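Local coordinates for protein trypanothione-dependent glyoxalase I (Leishmania major, PDB 2C21) that belongs to the glyoxalase/bleomycin resistance/dioxygenase superfamily and, as a two-chain assembly, holds nickel between its subunits, at residues Y78-I83 with Y121-N126; V100-E105 with A112-P117. One frame throughout, in Å; residues are numbered along the deposited sequence. Where two conformers were deposited one is given.

Interaction 1 of 2, residues Y78-I83 with Y121-N126; sequences YGHIAI and YIELLN. With NI (nickel (II) ion), chain H.
Half of a nickel site of the glyoxalase fold is built here, where H80 and E123 reach the metal from neighbouring parallel strands, 78-83 and 121-126, of a mixed four-stranded sheet. H80 NE2 and E123 OE1 each bind nickel at 2.2 Å, a water adds a ligand at 1.9 Å from the metal, and H11 and E62 of the second subunit complete the site. NE2 and OE1 come together as co-ligands, not as a hydrogen-bonded pair. E123 CB lies over one face of the H80 imidazole, 4.2 Å from the ring centroid; from there the extended chain, CG anti to the backbone N (chi1 -171°), carries OE1 to the nickel, with the carboxylate plane 64° from the ring. The strands that carry the two ligands are joined by a parallel ladder: E123 N donates to I81 O, I83 N to E123 O, almost straight on to the carbonyl, and L125 N to I83 O. On the other face of the sheet I81, I83, I122 and L124 form an apolar layer, in which I81 and I122 lie side by side, CG1 to CG1 4.0 Å. Strand 78-83 also pairs antiparallel with a strand of the second subunit, carrying the sheet across the interface. At the N-terminal end of the ladder a water joins the strands, 2.7 Å from Y78 OH and donating to Y121 O at 2.8 Å.

Interaction 2 of 2, residues V100-E105 with A112-P117; sequences VPIDYE and AFVVDP
A112 CB meets Y104 O at 3.3 Å at the start of an antiparallel hairpin ladder between strands 102-105 and 111-115, which continues with F113 N donating to Y104 O. At F113 the register slips by one residue in a classic beta bulge: D103 and Y104 both face it, and their amides share its carbonyl oxygen, D103 N at 2.8 Å and Y104 N at 3.2 Å from F113 O. The D103 bond is the more bent, 135° at the hydrogen against 165° for Y104. D103 and F113 run side by side with carboxylate and ring planes 86° apart, whereas F113 CB packs on Y104 CB. Next, V114 turns to the opposite face, where its CG1 lies 3.7 Å from I102 CD1; the V100 methyl CG1 crosses to V114 CB. V115 N then donates to P101 O at 3.1 Å, and V115 CB rests 4.0 Å from P101 CB. Beyond the strand D116 turns away from 100-105, and its OD2 is hydrogen-bonded to Y26 OH of helix 19-29. Strand 102-105 is the outermost in this chain's sheet; helix 88-97 packs on A112 and V100 and supplies R96 as salt-bridge partner of E105, while strand 121-126 borders 111-115 on the other side.

From the N terminus, a first four-stranded sheet and helix 19-29 precede strand 78-85, which opens the loop that interaction 1 closes at 121-126. Inside that loop the chain passes through helix 88-97 and then the hairpin of interaction 2, a short closure nested within the longer one. Strand 111-115 is common ground: it pairs with 102-105 on one side and with 121-126 on the other, through L124 N to A112 O and I122 N to V114 O, both probable hydrogen bonds. The F113 ring packs on E123 and stands edge-to-face with H80, linking the hairpin to the nickel site. Strand 121-126 runs straight on into helix 127-141.

Interaction 1 of 2, residues Y78-I83 with Y121-N126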
# COMPACT_ATOMS: atom_id res chain seq x y z
N TYR A 78 8.27 -2.46 -6.94
CA TYR A 78 7.55 -2.01 -5.78
C TYR A 78 8.37 -0.91 -5.05
O TYR A 78 9.60 -1.01 -4.95
CB TYR A 78 7.21 -3.16 -4.82
CG TYR A 78 6.70 -2.66 -3.50
CD1 TYR A 78 5.44 -2.09 -3.40
CD2 TYR A 78 7.51 -2.70 -2.36
CE1 TYR A 78 4.97 -1.60 -2.18
CE2 TYR A 78 7.04 -2.21 -1.13
CZ TYR A 78 5.78 -1.66 -1.06
OH TYR A 78 5.33 -1.20 0.14
N GLY A 79 7.68 0.11 -4.58
CA GLY A 79 8.33 1.28 -4.01
C GLY A 79 8.41 1.22 -2.52
O GLY A 79 9.45 0.87 -1.95
N HIS A 80 7.30 1.54 -1.88
CA HIS A 80 7.23 1.63 -0.43
C HIS A 80 5.80 1.89 0.02
O HIS A 80 4.93 2.13 -0.79
CB HIS A 80 8.08 2.80 0.07
CG HIS A 80 7.71 4.12 -0.53
ND1 HIS A 80 8.42 4.70 -1.56
CD2 HIS A 80 6.71 4.99 -0.24
CE1 HIS A 80 7.87 5.86 -1.88
NE2 HIS A 80 6.84 6.06 -1.09
N ILE A 81 5.62 1.85 1.34
CA ILE A 81 4.49 2.49 2.00
C ILE A 81 5.00 3.75 2.74
O ILE A 81 6.14 3.79 3.20
CB ILE A 81 3.73 1.58 3.00
CG1 ILE A 81 4.64 1.12 4.15
CG2 ILE A 81 3.06 0.38 2.27
CD1 ILE A 81 3.89 0.53 5.34
N ALA A 82 4.14 4.75 2.81
CA ALA A 82 4.45 6.01 3.47
C ALA A 82 3.54 6.16 4.66
O ALA A 82 2.34 5.87 4.56
CB ALA A 82 4.26 7.16 2.51
N ILE A 83 4.12 6.61 5.76
CA ILE A 83 3.40 6.79 7.00
C ILE A 83 3.58 8.24 7.45
O ILE A 83 4.71 8.72 7.50
CB ILE A 83 3.92 5.81 8.08
CG1 ILE A 83 3.66 4.35 7.62
CG2 ILE A 83 3.30 6.12 9.46
CD1 ILE A 83 4.26 3.30 8.54
N TYR A 121 11.15 -0.93 2.08
CA TYR A 121 11.30 0.48 2.43
C TYR A 121 10.03 1.10 2.99
O TYR A 121 8.92 0.83 2.52
CB TYR A 121 11.77 1.28 1.22
CG TYR A 121 13.19 0.96 0.84
CD1 TYR A 121 13.48 0.13 -0.23
CD2 TYR A 121 14.25 1.47 1.58
CE1 TYR A 121 14.81 -0.15 -0.58
CE2 TYR A 121 15.57 1.19 1.25
CZ TYR A 121 15.84 0.38 0.18
OH TYR A 121 17.16 0.10 -0.13
N ILE A 122 10.21 1.93 4.01
CA ILE A 122 9.11 2.70 4.57
C ILE A 122 9.51 4.18 4.55
O ILE A 122 10.59 4.55 5.01
CB ILE A 122 8.80 2.24 5.99
CG1 ILE A 122 8.18 0.84 5.97
CG2 ILE A 122 7.86 3.23 6.71
CD1 ILE A 122 8.62 -0.01 7.09
N GLU A 123 8.62 5.01 4.00
CA GLU A 123 8.82 6.44 3.97
C GLU A 123 8.10 7.08 5.15
O GLU A 123 6.90 6.91 5.30
CB GLU A 123 8.26 7.02 2.66
CG GLU A 123 8.62 8.49 2.42
CD GLU A 123 8.10 8.99 1.09
OE1 GLU A 123 6.98 8.65 0.71
OE2 GLU A 123 8.82 9.74 0.41
N LEU A 124 8.86 7.79 5.98
CA LEU A 124 8.32 8.54 7.09
C LEU A 124 8.20 9.99 6.68
O LEU A 124 9.18 10.60 6.24
CB LEU A 124 9.25 8.42 8.30
CG LEU A 124 9.50 6.98 8.77
CD1 LEU A 124 10.57 6.98 9.86
CD2 LEU A 124 8.20 6.37 9.25
N LEU A 125 7.00 10.53 6.81
CA LEU A 125 6.71 11.89 6.39
C LEU A 125 6.10 12.70 7.52
O LEU A 125 5.23 12.22 8.23
CB LEU A 125 5.73 11.89 5.23
CG LEU A 125 6.21 11.25 3.92
CD1 LEU A 125 5.06 11.28 2.93
CD2 LEU A 125 7.42 11.98 3.37
N ASN A 126 6.53 13.94 7.65
CA ASN A 126 5.82 14.87 8.51
C ASN A 126 4.46 15.15 7.88
O ASN A 126 4.37 15.80 6.83
CB ASN A 126 6.61 16.16 8.70
CG ASN A 126 5.97 17.07 9.72
OD1 ASN A 126 6.48 17.24 10.84
ND2 ASN A 126 4.83 17.64 9.36
NI NI H . 6.05 8.13 -1.26
O HOH W 1 7.10 -1.29 2.20
O HOH W 2 10.27 -1.68 -0.46
O HOH W 3 6.19 10.04 -1.51

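Interaction 2 of 2, residues V100-E105 with A112-P117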
# COMPACT_ATOMS: atom_id res chain seq x y z
N VAL A 100 17.67 -0.09 13.55
CA VAL A 100 16.90 -0.11 12.30
C VAL A 100 17.68 0.66 11.24
O VAL A 100 18.06 1.81 11.47
CB VAL A 100 15.52 0.55 12.47
CG1 VAL A 100 14.83 0.73 11.13
CG2 VAL A 100 14.65 -0.28 13.39
N PRO A 101 17.94 0.03 10.07
CA PRO A 101 18.68 0.74 9.03
C PRO A 101 17.98 2.02 8.57
O PRO A 101 16.79 1.98 8.25
CB PRO A 101 18.77 -0.28 7.89
CG PRO A 101 18.54 -1.61 8.54
CD PRO A 101 17.58 -1.34 9.65
N ILE A 102 18.72 3.13 8.54
CA ILE A 102 18.19 4.41 8.09
C ILE A 102 18.79 4.70 6.71
O ILE A 102 19.97 4.99 6.60
CB ILE A 102 18.55 5.57 9.07
CG1 ILE A 102 18.24 5.19 10.53
CG2 ILE A 102 17.81 6.86 8.69
CD1 ILE A 102 16.81 4.72 10.77
N ASP A 103 17.99 4.59 5.66
CA ASP A 103 18.49 4.73 4.29
C ASP A 103 18.67 6.20 3.90
O ASP A 103 19.62 6.55 3.20
CB ASP A 103 17.56 4.01 3.31
CG ASP A 103 18.03 4.11 1.87
OD1 ASP A 103 19.03 3.46 1.52
OD2 ASP A 103 17.39 4.84 1.09
N TYR A 104 17.76 7.05 4.38
CA TYR A 104 17.79 8.48 4.07
C TYR A 104 17.12 9.28 5.18
O TYR A 104 16.15 8.83 5.77
CB TYR A 104 17.06 8.73 2.74
CG TYR A 104 16.88 10.19 2.39
CD1 TYR A 104 17.95 10.94 1.86
CD2 TYR A 104 15.66 10.83 2.56
CE1 TYR A 104 17.79 12.28 1.53
CE2 TYR A 104 15.49 12.18 2.23
CZ TYR A 104 16.56 12.89 1.71
OH TYR A 104 16.39 14.22 1.38
N GLU A 105 17.65 10.47 5.45
CA GLU A 105 17.10 11.38 6.44
C GLU A 105 17.49 12.80 6.03
O GLU A 105 18.68 13.10 5.98
CB GLU A 105 17.70 11.05 7.82
CG GLU A 105 16.96 11.65 9.03
CD GLU A 105 17.84 11.74 10.29
OE1 GLU A 105 17.48 12.47 11.23
OE2 GLU A 105 18.91 11.08 10.32
N ALA A 112 12.09 10.80 5.70
CA ALA A 112 13.15 9.84 5.92
C ALA A 112 12.74 8.51 5.33
O ALA A 112 11.56 8.28 5.10
CB ALA A 112 13.47 9.69 7.41
N PHE A 113 13.73 7.67 5.07
CA PHE A 113 13.48 6.31 4.65
C PHE A 113 14.16 5.36 5.61
O PHE A 113 15.35 5.51 5.89
CB PHE A 113 13.99 6.06 3.22
CG PHE A 113 13.00 6.43 2.16
CD1 PHE A 113 13.03 7.68 1.56
CD2 PHE A 113 12.03 5.51 1.75
CE1 PHE A 113 12.12 8.02 0.58
CE2 PHE A 113 11.10 5.85 0.75
CZ PHE A 113 11.15 7.10 0.17
N VAL A 114 13.40 4.39 6.10
CA VAL A 114 13.90 3.32 6.95
C VAL A 114 13.58 1.96 6.31
O VAL A 114 12.73 1.86 5.42
CB VAL A 114 13.33 3.41 8.39
CG1 VAL A 114 13.55 4.82 8.96
CG2 VAL A 114 11.85 3.01 8.43
N VAL A 115 14.27 0.92 6.78
CA VAL A 115 14.16 -0.41 6.18
C VAL A 115 13.63 -1.41 7.20
O VAL A 115 14.13 -1.47 8.34
CB VAL A 115 15.52 -0.87 5.62
CG1 VAL A 115 15.34 -2.12 4.74
CG2 VAL A 115 16.16 0.26 4.81
N ASP A 116 12.61 -2.18 6.82
CA ASP A 116 12.01 -3.14 7.73
C ASP A 116 12.86 -4.41 7.77
O ASP A 116 13.82 -4.53 7.00
CB ASP A 116 10.51 -3.35 7.40
CG ASP A 116 10.23 -4.49 6.44
OD1 ASP A 116 11.15 -5.02 5.78
OD2 ASP A 116 9.02 -4.85 6.36
N PRO A 117 12.54 -5.36 8.68
CA PRO A 117 13.42 -6.51 8.85
C PRO A 117 13.64 -7.39 7.61
O PRO A 117 14.66 -8.09 7.53
CB PRO A 117 12.75 -7.29 9.98
CG PRO A 117 12.02 -6.21 10.76
CD PRO A 117 11.42 -5.40 9.64